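Local structure of Asp/Glu-specific dipeptidyl-peptidase (Flavobacterium psychrophilum, 5JXF) at residues A[51-56]-A[574-579]; A[430-433]-A[439-442]; A[311-316]-A[342-347]; A[709-712]-A[716-719]; A[382-387]-A[568-573]. The protein removes dipeptides from the N-terminus of oligopeptides as a serine peptidase of family S46, with strict specificity for Asp or Glu at the P1 position. One frame throughout, in Å; residues are numbered along the deposited sequence.

Contact 1: residues A[51-56]-A[574-579]; sequences ETEMKN and NSRIFP
Arg576 reaches out of the loop 574-579 to meet Glu53 of helix 49-57 in a two-pronged salt bridge. At its CB the side chain heads toward the helix, and contact begins at Arg576 CD, 3.6 Å from Glu53 OE2, where the chain turns (chi3 69°) and brings the guanidinium side-on to the carboxylate. Arg576 NE then gives a hydrogen bond of 2.8 Å to Glu53 OE2. Arg576 CZ follows at 3.5 Å from Glu53 OE2, and Arg576 NH2 completes the pair with a 2.9 Å bond to Glu53 OE1. Each carboxylate oxygen therefore takes one nitrogen, and both use the syn lone pair. The fit is not flat: the two planes lie 26° apart, so the oxygens sit somewhat off the guanidinium plane, and neither bond is straight. NH1 looks elsewhere, to the backbone oxygens of Gln36 and Gly38, so that all three nitrogens of the group have acceptors and its rotation is fixed. From the other direction Glu53 arrives on an extended chain, its OE1 also hydrogen-bonded to Tyr589 OH on strand 586-591. The contact lies near the surface, away from the active site, and represents a bidentate side-on arginine-carboxylate bridge, here tying an N-terminal helix to the loop that runs from helix 547-571 into the eight-stranded antiparallel sheet.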
# COMPACT_ATOMS: atom_id res chain seq x y z
N GLU A 51 -37.09 -10.16 -5.16
CA GLU A 51 -37.40 -9.66 -6.50
C GLU A 51 -37.68 -8.16 -6.52
O GLU A 51 -37.20 -7.44 -7.40
CB GLU A 51 -38.59 -10.43 -7.09
CG GLU A 51 -38.82 -10.16 -8.57
CD GLU A 51 -39.81 -11.14 -9.18
OE1 GLU A 51 -40.35 -11.99 -8.44
OE2 GLU A 51 -40.04 -11.05 -10.41
N THR A 52 -38.47 -7.69 -5.56
CA THR A 52 -38.67 -6.25 -5.35
C THR A 52 -37.33 -5.54 -5.23
O THR A 52 -37.09 -4.56 -5.95
CB THR A 52 -39.52 -5.96 -4.10
OG1 THR A 52 -40.83 -6.50 -4.28
CG2 THR A 52 -39.65 -4.47 -3.87
N GLU A 53 -36.45 -6.03 -4.37
CA GLU A 53 -35.13 -5.42 -4.20
C GLU A 53 -34.31 -5.40 -5.50
O GLU A 53 -33.63 -4.41 -5.79
CB GLU A 53 -34.33 -6.15 -3.12
CG GLU A 53 -34.80 -5.91 -1.70
CD GLU A 53 -33.86 -6.50 -0.66
OE1 GLU A 53 -32.82 -7.07 -1.05
OE2 GLU A 53 -34.16 -6.40 0.55
N MET A 54 -34.39 -6.47 -6.28
CA MET A 54 -33.60 -6.54 -7.50
C MET A 54 -34.12 -5.56 -8.57
O MET A 54 -33.31 -4.83 -9.19
CB MET A 54 -33.56 -7.97 -8.04
CG MET A 54 -33.08 -9.02 -7.04
SD MET A 54 -33.11 -10.72 -7.65
CE MET A 54 -33.39 -11.61 -6.15
N LYS A 55 -35.44 -5.52 -8.76
CA LYS A 55 -36.06 -4.64 -9.76
C LYS A 55 -35.84 -3.17 -9.44
O LYS A 55 -35.60 -2.32 -10.32
CB LYS A 55 -37.56 -4.94 -9.86
CG LYS A 55 -37.85 -6.26 -10.54
CD LYS A 55 -39.32 -6.48 -10.76
CE LYS A 55 -39.53 -7.83 -11.43
NZ LYS A 55 -38.72 -7.94 -12.68
N ASN A 56 -35.96 -2.88 -8.16
CA ASN A 56 -35.56 -1.63 -7.54
C ASN A 56 -34.10 -1.25 -7.85
O ASN A 56 -33.80 -0.07 -8.06
CB ASN A 56 -35.85 -1.78 -6.06
CG ASN A 56 -37.19 -1.18 -5.67
OD1 ASN A 56 -37.69 -1.41 -4.54
ND2 ASN A 56 -37.61 -0.17 -6.47
N ASN A 574 -39.03 -10.33 9.75
CA ASN A 574 -38.87 -9.56 8.52
C ASN A 574 -37.57 -8.76 8.54
O ASN A 574 -37.57 -7.55 8.34
CB ASN A 574 -40.06 -8.63 8.31
N SER A 575 -36.46 -9.45 8.77
CA SER A 575 -35.17 -8.77 8.92
C SER A 575 -34.13 -9.26 7.90
O SER A 575 -32.93 -9.23 8.17
CB SER A 575 -34.64 -8.95 10.34
OG SER A 575 -34.65 -10.32 10.71
N ARG A 576 -34.62 -9.71 6.75
CA ARG A 576 -33.78 -10.20 5.66
C ARG A 576 -32.84 -11.33 6.10
O ARG A 576 -31.66 -11.32 5.77
CB ARG A 576 -32.95 -9.06 5.05
CG ARG A 576 -33.76 -7.84 4.67
CD ARG A 576 -32.90 -6.84 3.90
NE ARG A 576 -32.54 -7.34 2.58
CZ ARG A 576 -31.32 -7.72 2.22
NH1 ARG A 576 -30.32 -7.66 3.09
NH2 ARG A 576 -31.10 -8.15 0.99
N ILE A 577 -33.37 -12.31 6.83
CA ILE A 577 -32.53 -13.41 7.27
C ILE A 577 -32.38 -14.45 6.16
O ILE A 577 -33.36 -14.94 5.62
CB ILE A 577 -33.07 -14.06 8.56
CG1 ILE A 577 -32.59 -13.25 9.77
CG2 ILE A 577 -32.56 -15.48 8.70
CD1 ILE A 577 -33.18 -13.68 11.08
N PHE A 578 -31.13 -14.74 5.82
CA PHE A 578 -30.81 -15.71 4.80
C PHE A 578 -30.06 -16.86 5.43
O PHE A 578 -29.36 -16.67 6.42
CB PHE A 578 -29.97 -15.06 3.69
CG PHE A 578 -28.68 -14.44 4.17
CD1 PHE A 578 -28.67 -13.16 4.68
CD2 PHE A 578 -27.48 -15.13 4.06
CE1 PHE A 578 -27.48 -12.57 5.11
CE2 PHE A 578 -26.28 -14.55 4.49
CZ PHE A 578 -26.28 -13.27 5.01
N PRO A 579 -30.20 -18.07 4.88
CA PRO A 579 -29.49 -19.23 5.40
C PRO A 579 -27.99 -19.12 5.17
O PRO A 579 -27.58 -18.58 4.14
CB PRO A 579 -30.08 -20.40 4.60
CG PRO A 579 -30.55 -19.78 3.35
CD PRO A 579 -31.06 -18.43 3.74

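Contact 2: residues A[430-433]-A[439-442]; sequences QVFI and AFND
Phe432 and Phe440 form the close part of this contact between two consecutive helices, 417-435 and 437-450. Their CA atoms are 4.7 Å apart, and Phe432 CB lies 3.6 Å from Phe440 CD1 and 3.8 Å from Phe440 CB. The rings make a T-shaped pair: Phe432 turns its edge toward the face of Phe440, with ring centroids 5.8 Å apart and planes at 86°. Phe440 CB in turn sits in the plane of the Phe432 ring, at its edge, with Phe432 CD1 at 4.0 Å from it. Both phenylalanines hold CG opposite the backbone nitrogen (chi1 173° in each), and their rings rise from the two helices toward helix 519-528, where Ala519 and Leu523 touch both of them.

One residue back on each helix the contact is looser, a small patch made by a single methyl group. There Val431 CG1 approaches Ala439 CB at 3.8 Å and the Ala439 carbonyl oxygen at the same 3.8 Å, both ordinary van der Waals contacts with no polar bond between the segments. Phe440 is the buried residue of the contact, while Phe432, Val431 and Ala439 all remain partly exposed to solvent. The arrangement is that of two helices joined by a very short connection, their aromatic side chains wedged against a third helix in the helical part of this peptidase, away from its active site.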
# COMPACT_ATOMS: atom_id res chain seq x y z
N GLN A 430 -7.60 -48.42 11.41
CA GLN A 430 -8.84 -48.66 12.14
C GLN A 430 -10.00 -49.11 11.24
O GLN A 430 -11.03 -49.53 11.74
CB GLN A 430 -9.24 -47.43 12.95
CG GLN A 430 -9.09 -47.64 14.44
CD GLN A 430 -9.79 -46.59 15.28
OE1 GLN A 430 -9.15 -45.76 15.92
NE2 GLN A 430 -11.12 -46.62 15.27
N VAL A 431 -9.83 -49.02 9.93
CA VAL A 431 -10.76 -49.67 9.01
C VAL A 431 -10.70 -51.19 9.23
O VAL A 431 -11.74 -51.86 9.34
CB VAL A 431 -10.45 -49.33 7.53
CG1 VAL A 431 -11.36 -50.12 6.59
CG2 VAL A 431 -10.58 -47.84 7.28
N PHE A 432 -9.47 -51.70 9.33
CA PHE A 432 -9.24 -53.12 9.60
C PHE A 432 -9.95 -53.56 10.87
O PHE A 432 -10.66 -54.56 10.88
CB PHE A 432 -7.74 -53.41 9.72
CG PHE A 432 -7.43 -54.82 10.17
CD1 PHE A 432 -7.30 -55.84 9.24
CD2 PHE A 432 -7.26 -55.12 11.52
CE1 PHE A 432 -7.02 -57.13 9.64
CE2 PHE A 432 -6.98 -56.41 11.93
CZ PHE A 432 -6.86 -57.41 10.99
N ILE A 433 -9.72 -52.80 11.93
CA ILE A 433 -10.34 -53.04 13.23
C ILE A 433 -11.87 -53.03 13.16
O ILE A 433 -12.53 -53.87 13.78
CB ILE A 433 -9.87 -51.97 14.25
CG1 ILE A 433 -8.36 -52.07 14.46
CG2 ILE A 433 -10.62 -52.11 15.56
CD1 ILE A 433 -7.78 -50.91 15.23
N ALA A 439 -12.14 -54.98 3.90
CA ALA A 439 -12.31 -53.54 3.84
C ALA A 439 -10.95 -52.84 3.92
O ALA A 439 -10.70 -51.85 3.23
CB ALA A 439 -13.21 -53.06 4.96
N PHE A 440 -10.07 -53.38 4.76
CA PHE A 440 -8.70 -52.88 4.89
C PHE A 440 -7.99 -52.89 3.55
O PHE A 440 -7.51 -51.85 3.07
CB PHE A 440 -7.91 -53.71 5.91
CG PHE A 440 -6.45 -53.37 5.98
CD1 PHE A 440 -6.01 -52.32 6.78
CD2 PHE A 440 -5.51 -54.09 5.25
CE1 PHE A 440 -4.66 -52.00 6.83
CE2 PHE A 440 -4.17 -53.77 5.30
CZ PHE A 440 -3.74 -52.72 6.10
N ASN A 441 -7.92 -54.07 2.94
CA ASN A 441 -7.21 -54.24 1.69
C ASN A 441 -7.86 -53.52 0.52
O ASN A 441 -7.19 -53.19 -0.46
CB ASN A 441 -7.07 -55.73 1.37
CG ASN A 441 -6.16 -56.45 2.34
OD1 ASN A 441 -5.09 -55.95 2.70
ND2 ASN A 441 -6.57 -57.65 2.75
N ASP A 442 -9.17 -53.28 0.60
CA ASP A 442 -9.85 -52.50 -0.42
C ASP A 442 -9.39 -51.04 -0.35
O ASP A 442 -8.98 -50.45 -1.36
CB ASP A 442 -11.37 -52.60 -0.27
CG ASP A 442 -11.95 -53.80 -1.02
OD1 ASP A 442 -11.41 -54.15 -2.09
OD2 ASP A 442 -12.93 -54.39 -0.53

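Contact 3: residues A[311-316]-A[342-347]. With ARG (arginine), chain E.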
# COMPACT_ATOMS: atom_id res chain seq x y z
N GLU A 311 0.11 -18.49 12.19
CA GLU A 311 1.52 -18.72 12.49
C GLU A 311 2.03 -20.02 11.89
O GLU A 311 3.14 -20.08 11.36
CB GLU A 311 1.76 -18.72 14.01
CG GLU A 311 2.66 -17.60 14.48
CD GLU A 311 3.04 -17.73 15.96
OE1 GLU A 311 3.94 -18.53 16.28
OE2 GLU A 311 2.43 -17.02 16.79
N ILE A 312 1.21 -21.07 11.95
CA ILE A 312 1.61 -22.36 11.40
C ILE A 312 1.78 -22.31 9.88
O ILE A 312 2.79 -22.76 9.37
CB ILE A 312 0.61 -23.47 11.75
CG1 ILE A 312 0.56 -23.68 13.25
CG2 ILE A 312 0.99 -24.78 11.06
CD1 ILE A 312 -0.43 -24.74 13.64
N ARG A 313 0.80 -21.76 9.17
CA ARG A 313 0.88 -21.69 7.71
C ARG A 313 2.00 -20.76 7.23
O ARG A 313 2.64 -21.01 6.20
CB ARG A 313 -0.46 -21.24 7.11
CG ARG A 313 -1.55 -22.31 7.20
CD ARG A 313 -2.85 -21.93 6.50
NE ARG A 313 -3.84 -23.01 6.62
CZ ARG A 313 -4.62 -23.42 5.63
NH1 ARG A 313 -4.55 -22.83 4.43
NH2 ARG A 313 -5.49 -24.41 5.83
N GLU A 314 2.25 -19.70 7.97
CA GLU A 314 3.30 -18.75 7.58
C GLU A 314 4.67 -19.42 7.53
O GLU A 314 5.43 -19.24 6.58
CB GLU A 314 3.33 -17.55 8.55
CG GLU A 314 4.27 -16.44 8.11
CD GLU A 314 5.72 -16.73 8.46
OE1 GLU A 314 5.95 -17.43 9.47
OE2 GLU A 314 6.61 -16.28 7.71
N ALA A 315 4.98 -20.20 8.56
CA ALA A 315 6.25 -20.92 8.60
C ALA A 315 6.33 -21.91 7.43
O ALA A 315 7.35 -21.98 6.75
CB ALA A 315 6.41 -21.62 9.93
N ALA A 316 5.25 -22.66 7.18
CA ALA A 316 5.21 -23.62 6.07
C ALA A 316 5.43 -22.95 4.71
O ALA A 316 6.22 -23.43 3.89
CB ALA A 316 3.88 -24.37 6.06
N ALA A 342 -1.78 -20.85 1.00
CA ALA A 342 -1.51 -19.41 1.05
C ALA A 342 -2.78 -18.55 1.07
O ALA A 342 -2.86 -17.54 1.75
CB ALA A 342 -0.63 -19.00 -0.15
N ASN A 343 -3.78 -18.98 0.31
CA ASN A 343 -5.05 -18.28 0.20
C ASN A 343 -5.77 -18.08 1.54
O ASN A 343 -6.21 -16.98 1.86
CB ASN A 343 -5.97 -19.02 -0.76
CG ASN A 343 -7.19 -18.21 -1.13
OD1 ASN A 343 -7.08 -17.02 -1.46
ND2 ASN A 343 -8.36 -18.84 -1.08
N TYR A 344 -5.89 -19.16 2.32
CA TYR A 344 -6.51 -19.05 3.64
C TYR A 344 -5.59 -18.39 4.68
O TYR A 344 -6.07 -17.72 5.60
CB TYR A 344 -6.96 -20.44 4.12
CG TYR A 344 -8.21 -20.87 3.41
CD1 TYR A 344 -9.43 -20.32 3.75
CD2 TYR A 344 -8.16 -21.78 2.37
CE1 TYR A 344 -10.59 -20.68 3.10
CE2 TYR A 344 -9.32 -22.16 1.71
CZ TYR A 344 -10.54 -21.61 2.09
OH TYR A 344 -11.70 -21.96 1.45
N TRP A 345 -4.28 -18.58 4.54
CA TRP A 345 -3.33 -17.91 5.43
C TRP A 345 -3.54 -16.41 5.39
O TRP A 345 -3.64 -15.74 6.43
CB TRP A 345 -1.89 -18.24 5.04
CG TRP A 345 -0.92 -17.23 5.59
CD1 TRP A 345 -0.46 -17.14 6.89
CD2 TRP A 345 -0.28 -16.16 4.87
NE1 TRP A 345 0.42 -16.08 7.00
CE2 TRP A 345 0.54 -15.46 5.78
CE3 TRP A 345 -0.33 -15.72 3.54
CZ2 TRP A 345 1.31 -14.35 5.41
CZ3 TRP A 345 0.43 -14.62 3.17
CH2 TRP A 345 1.24 -13.95 4.10
N LYS A 346 -3.64 -15.87 4.18
CA LYS A 346 -3.87 -14.44 4.06
C LYS A 346 -5.30 -14.08 4.40
O LYS A 346 -5.53 -13.03 5.00
CB LYS A 346 -3.53 -13.94 2.66
CG LYS A 346 -3.43 -12.41 2.60
CD LYS A 346 -3.08 -11.93 1.21
CE LYS A 346 -2.62 -10.45 1.21
NZ LYS A 346 -2.51 -9.93 -0.22
N LYS A 347 -6.27 -14.93 4.03
CA LYS A 347 -7.68 -14.65 4.35
C LYS A 347 -7.83 -14.40 5.84
O LYS A 347 -8.50 -13.45 6.27
CB LYS A 347 -8.63 -15.80 3.92
CG LYS A 347 -10.09 -15.48 4.19
CD LYS A 347 -10.97 -16.72 4.30
CE LYS A 347 -12.37 -16.37 4.78
NZ LYS A 347 -13.30 -17.52 4.62
N ARG E . -8.50 -15.29 -3.17
CA ARG E . -9.14 -16.17 -4.14
C ARG E . -10.25 -16.95 -3.44
O ARG E . -10.00 -17.62 -2.45
CB ARG E . -8.11 -17.12 -4.78
CG ARG E . -7.03 -16.42 -5.62
CD ARG E . -5.99 -17.41 -6.14
NE ARG E . -5.32 -18.12 -5.05
CZ ARG E . -4.19 -17.71 -4.47
NH1 ARG E . -3.58 -16.60 -4.89
NH2 ARG E . -3.66 -18.42 -3.48
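This is a helix-helix contact, in which Arg313 and Glu314 of helix 295-325 meet Tyr344 and Trp345 of the next helix, 328-357, beside the substrate pocket. The segment axes approach to 9.5 Å, crossing at 135° between their N-to-C directions, midway between perpendicular and antiparallel. Arg313 and Trp345 slide past one another in opposite directions, CB to CB at 3.9 Å, while the extended arginine chain carries Arg313 NH1 to within 3.4 Å of Tyr344 CB. That guanidinium is held from outside: NH1 bonds the carbonyl oxygen of Val341 and NE pairs with Glu410 of helix 386-415. Trp345 lays its pyrrole alongside Glu314, Trp345 NE1 3.6 Å from Glu314 CB; buried here, NE1 finds no hydrogen-bond partner in the model.

Asn343 points away from helix 295-325, its CG opposite the backbone nitrogen (chi1 -169°), and faces the bound arginine of the Arg-Asp dipeptide. Asn343 OD1 accepts a 2.8 Å bond from the ligand N, and Asn343 ND2 contacts the ligand O at 2.5 Å, a doubtfully short length. Asn228 ND2 also bonds Asn343 OD1, and Asn228 OD1 and Asp679 OD1 complete the grip on the ligand, an arrangement characteristic of the N-terminus-binding site of S46 dipeptidyl-peptidases.

Contact 4: residues A[709-712]-A[716-719]; sequences IVDK and AKHL
Two polar links and a small apolar patch join Val710 and Asp711, near the end of helix 703-713, to Ala716, Lys717 and Leu719. The backbone link runs from Ala716 N to Val710 O, 2.8 Å long with an N-H...O angle of 152°. It closes the turn that follows a widened, pi-type stretch of the helix at 709-712. Beyond it, Leu719 N bonds Ala716 O at 3.0 Å as the short, weakly bonded helix 717-721 begins.

The ionic link is a salt bridge. Asp711 OD2 and Lys717 NZ are modelled 2.5 Å apart, so short that the exact length is doubtful; the amine meets OD2 on its syn side but 32° out of the carboxylate plane. Lys717 gets there by bends at chi2 (98°) and chi4; the first sets Lys717 CD 3.1 Å from Asp711 OD2. Tyr641 OH is hydrogen-bonded to the same oxygen, so OD2 has two polar partners. Lys712 NZ stands 5.8 Å from Lys717 NZ, and the nearby carboxylate probably eases this like-charge approach.

Helix 703-713 directly follows strand 698-702 of the eight-stranded sheet, a placement reminiscent of the C-terminal helix after the second barrel in chymotrypsin-like peptidases; it packs on the other, nine-stranded sheet, through Trp123 of strand 122-123 and Met240 of strand 239-245.

The apolar contacts form part of that interface. Val710 CG1 lies 3.8 Å from Ala716 CB and, less closely, 4.4 Å from Leu719 CB. The indole-bearing side chain of Trp123 touches Val710, Ala716 and Leu719 alike.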
# COMPACT_ATOMS: atom_id res chain seq x y z
N ILE A 709 -8.32 -11.66 -23.91
CA ILE A 709 -7.21 -12.57 -23.69
C ILE A 709 -7.38 -13.82 -24.57
O ILE A 709 -6.42 -14.27 -25.21
CB ILE A 709 -7.11 -12.95 -22.22
CG1 ILE A 709 -6.66 -11.73 -21.40
CG2 ILE A 709 -6.13 -14.10 -22.03
CD1 ILE A 709 -5.20 -11.36 -21.65
N VAL A 710 -8.59 -14.37 -24.62
CA VAL A 710 -8.88 -15.50 -25.50
C VAL A 710 -8.52 -15.17 -26.95
O VAL A 710 -7.93 -15.99 -27.69
CB VAL A 710 -10.38 -15.88 -25.42
CG1 VAL A 710 -10.70 -16.95 -26.44
CG2 VAL A 710 -10.74 -16.31 -24.00
N ASP A 711 -8.85 -13.95 -27.34
CA ASP A 711 -8.80 -13.55 -28.73
C ASP A 711 -7.45 -12.94 -29.13
O ASP A 711 -6.68 -13.55 -29.88
CB ASP A 711 -9.92 -12.55 -29.00
CG ASP A 711 -10.05 -12.17 -30.44
OD1 ASP A 711 -9.13 -12.47 -31.23
OD2 ASP A 711 -11.08 -11.56 -30.78
N LYS A 712 -7.17 -11.72 -28.66
CA LYS A 712 -5.99 -10.99 -29.12
C LYS A 712 -4.70 -11.64 -28.64
O LYS A 712 -3.70 -11.64 -29.36
CB LYS A 712 -6.04 -9.54 -28.66
CG LYS A 712 -7.03 -8.69 -29.44
CD LYS A 712 -6.49 -8.38 -30.85
CE LYS A 712 -7.43 -7.45 -31.59
NZ LYS A 712 -8.83 -7.94 -31.46
N ALA A 716 -7.38 -17.51 -29.99
CA ALA A 716 -8.38 -18.57 -29.91
C ALA A 716 -9.76 -18.05 -30.26
O ALA A 716 -10.73 -18.37 -29.58
CB ALA A 716 -8.40 -19.19 -28.51
N LYS A 717 -9.83 -17.23 -31.31
CA LYS A 717 -11.09 -16.68 -31.81
C LYS A 717 -12.19 -17.74 -32.02
O LYS A 717 -13.38 -17.44 -31.90
CB LYS A 717 -10.85 -15.94 -33.13
CG LYS A 717 -11.96 -14.96 -33.52
CD LYS A 717 -11.61 -13.53 -33.12
CE LYS A 717 -12.70 -12.53 -33.48
NZ LYS A 717 -13.12 -11.72 -32.30
N HIS A 718 -11.80 -18.97 -32.33
CA HIS A 718 -12.77 -20.03 -32.62
C HIS A 718 -13.64 -20.31 -31.39
O HIS A 718 -14.82 -20.62 -31.54
CB HIS A 718 -12.07 -21.32 -33.08
CG HIS A 718 -11.17 -21.92 -32.06
ND1 HIS A 718 -9.97 -21.35 -31.70
CD2 HIS A 718 -11.29 -23.04 -31.31
CE1 HIS A 718 -9.39 -22.10 -30.77
NE2 HIS A 718 -10.17 -23.13 -30.52
N LEU A 719 -13.09 -20.17 -30.19
CA LEU A 719 -13.89 -20.34 -28.99
C LEU A 719 -14.91 -19.22 -28.87
O LEU A 719 -16.01 -19.41 -28.35
CB LEU A 719 -13.02 -20.42 -27.75
CG LEU A 719 -11.97 -21.51 -27.83
CD1 LEU A 719 -11.06 -21.43 -26.60
CD2 LEU A 719 -12.63 -22.90 -27.93

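Contact 5: residues A[382-387]-A[568-573]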
# COMPACT_ATOMS: atom_id res chain seq x y z
N ASN A 382 -37.47 -20.50 28.42
CA ASN A 382 -37.22 -21.89 28.77
C ASN A 382 -36.52 -22.59 27.61
O ASN A 382 -35.60 -23.37 27.81
CB ASN A 382 -38.53 -22.59 29.16
CG ASN A 382 -38.37 -24.08 29.49
OD1 ASN A 382 -37.30 -24.67 29.33
ND2 ASN A 382 -39.43 -24.67 30.00
N GLU A 383 -36.94 -22.28 26.39
CA GLU A 383 -36.23 -22.76 25.21
C GLU A 383 -34.96 -21.93 24.99
O GLU A 383 -33.86 -22.48 24.82
CB GLU A 383 -37.13 -22.71 23.98
N TYR A 384 -35.11 -20.61 25.02
CA TYR A 384 -33.99 -19.70 24.72
C TYR A 384 -33.41 -19.12 26.01
O TYR A 384 -33.39 -19.78 27.06
CB TYR A 384 -34.45 -18.57 23.80
CG TYR A 384 -35.20 -19.06 22.57
CD1 TYR A 384 -35.03 -20.37 22.11
CD2 TYR A 384 -36.11 -18.25 21.90
CE1 TYR A 384 -35.71 -20.83 21.01
CE2 TYR A 384 -36.80 -18.72 20.79
CZ TYR A 384 -36.59 -20.01 20.35
OH TYR A 384 -37.28 -20.45 19.25
N GLY A 385 -32.94 -17.88 25.93
CA GLY A 385 -32.50 -17.17 27.11
C GLY A 385 -31.17 -17.67 27.64
O GLY A 385 -30.13 -17.00 27.51
N ASN A 386 -31.22 -18.83 28.28
CA ASN A 386 -30.05 -19.50 28.82
C ASN A 386 -28.95 -19.72 27.77
O ASN A 386 -27.76 -19.67 28.10
CB ASN A 386 -30.47 -20.83 29.43
CG ASN A 386 -31.06 -20.68 30.83
OD1 ASN A 386 -30.70 -19.78 31.60
ND2 ASN A 386 -31.95 -21.60 31.18
N LEU A 387 -29.36 -19.95 26.52
CA LEU A 387 -28.46 -20.11 25.36
C LEU A 387 -27.14 -19.35 25.45
O LEU A 387 -26.07 -19.94 25.43
CB LEU A 387 -29.18 -19.68 24.08
CG LEU A 387 -30.37 -20.52 23.62
CD1 LEU A 387 -30.99 -19.90 22.38
CD2 LEU A 387 -29.96 -21.97 23.37
N GLN A 568 -33.48 -16.74 16.41
CA GLN A 568 -33.33 -15.51 15.65
C GLN A 568 -34.34 -15.46 14.51
O GLN A 568 -34.86 -14.39 14.17
CB GLN A 568 -31.90 -15.36 15.14
CG GLN A 568 -30.88 -15.15 16.25
CD GLN A 568 -29.46 -14.98 15.73
OE1 GLN A 568 -29.15 -14.05 14.97
NE2 GLN A 568 -28.57 -15.88 16.16
N LEU A 569 -34.63 -16.62 13.93
CA LEU A 569 -35.63 -16.71 12.88
C LEU A 569 -37.02 -16.31 13.39
O LEU A 569 -37.82 -15.72 12.66
CB LEU A 569 -35.66 -18.12 12.30
CG LEU A 569 -34.63 -18.39 11.20
CD1 LEU A 569 -34.41 -19.88 10.99
CD2 LEU A 569 -35.06 -17.73 9.91
N GLU A 570 -37.30 -16.62 14.66
CA GLU A 570 -38.61 -16.34 15.24
C GLU A 570 -38.78 -14.88 15.63
O GLU A 570 -39.75 -14.23 15.24
CB GLU A 570 -38.87 -17.22 16.46
CG GLU A 570 -38.94 -18.71 16.18
CD GLU A 570 -39.31 -19.52 17.41
OE1 GLU A 570 -39.36 -18.95 18.52
OE2 GLU A 570 -39.54 -20.74 17.27
N LEU A 571 -37.83 -14.37 16.39
CA LEU A 571 -37.96 -13.06 17.01
C LEU A 571 -37.58 -11.91 16.07
O LEU A 571 -37.59 -10.75 16.48
CB LEU A 571 -37.09 -13.00 18.27
CG LEU A 571 -37.30 -14.17 19.24
CD1 LEU A 571 -36.32 -14.09 20.40
CD2 LEU A 571 -38.73 -14.16 19.75
N TYR A 572 -37.24 -12.24 14.83
CA TYR A 572 -36.90 -11.24 13.82
C TYR A 572 -37.36 -11.73 12.45
O TYR A 572 -36.54 -12.13 11.62
CB TYR A 572 -35.39 -10.96 13.83
CG TYR A 572 -34.81 -10.60 15.19
CD1 TYR A 572 -34.78 -9.27 15.62
CD2 TYR A 572 -34.28 -11.57 16.03
CE1 TYR A 572 -34.25 -8.93 16.86
CE2 TYR A 572 -33.74 -11.24 17.27
CZ TYR A 572 -33.74 -9.92 17.68
OH TYR A 572 -33.21 -9.58 18.91
N PRO A 573 -38.68 -11.70 12.20
CA PRO A 573 -39.27 -12.39 11.04
C PRO A 573 -39.12 -11.66 9.71
O PRO A 573 -39.08 -12.30 8.65
CB PRO A 573 -40.74 -12.49 11.43
CG PRO A 573 -40.98 -11.30 12.28
CD PRO A 573 -39.70 -11.04 13.03
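Tyr384 and the last turn of helix 547-571 face each other across a wide backbone gap, the nearest CA atoms, those of Tyr384 and Gln568, being 10.0 Å apart. Side chains alone bridge it. The contact belongs to the helical part of the peptidase, where the turn leading into helix 386-415 packs against the C-terminal part of helix 547-571.

The first bond of the Tyr384 side chain points toward the helix, and those of Glu570 and Leu571 point back at it. The phenol extends to the Glu570 carboxylate, the two side chains crossing at a slant with ring and carboxylate planes 56° apart. Tyr384 OH donates a hydrogen bond to Glu570 OE1 at 2.7 Å, although the hydroxyl is modelled too near the carboxylate for its position to be fully certain. Glu570 reaches the hydroxyl on a chain extended beyond CG, while its OE2 is paired with Lys566, one turn earlier in the helix; this second bond would help to fix the carboxylate.

Nearer the CB end of the ring, Leu571 makes only a light apolar contact, Leu571 CD1 being 4.4 Å from Tyr384 CD2. Val375 of helix 360-375 touches both Tyr384 and Leu571, and Ile563 and Ala567 add to the buried surroundings of the tyrosine. Glu570 OE1 lies in the plane of the phenol ring, at its edge, 3.4 Å from Tyr384 CE2.

Overall arrangement
Contact 1 spans most of the chain and encloses contacts 3, 5 and 2 in sequence; contact 3 closes before contact 5 opens, contact 2 lies within the span of contact 5, and contact 4 follows all the others near the C-terminus. Contacts 1 and 5 are neighbours, their centres 22 Å apart, and touch where Ile577, in the loop after helix 547-571, packs on Leu569 in its last turn. Contacts 2, 3 and 5 belong to the helical part, whereas contact 4 lies against the sheets, its centre 55 Å from that of contact 5. The centre of contact 3, which borders the dipeptide, lies 16 Å from the chain centre; the others are more peripheral, at 25 to 31 Å.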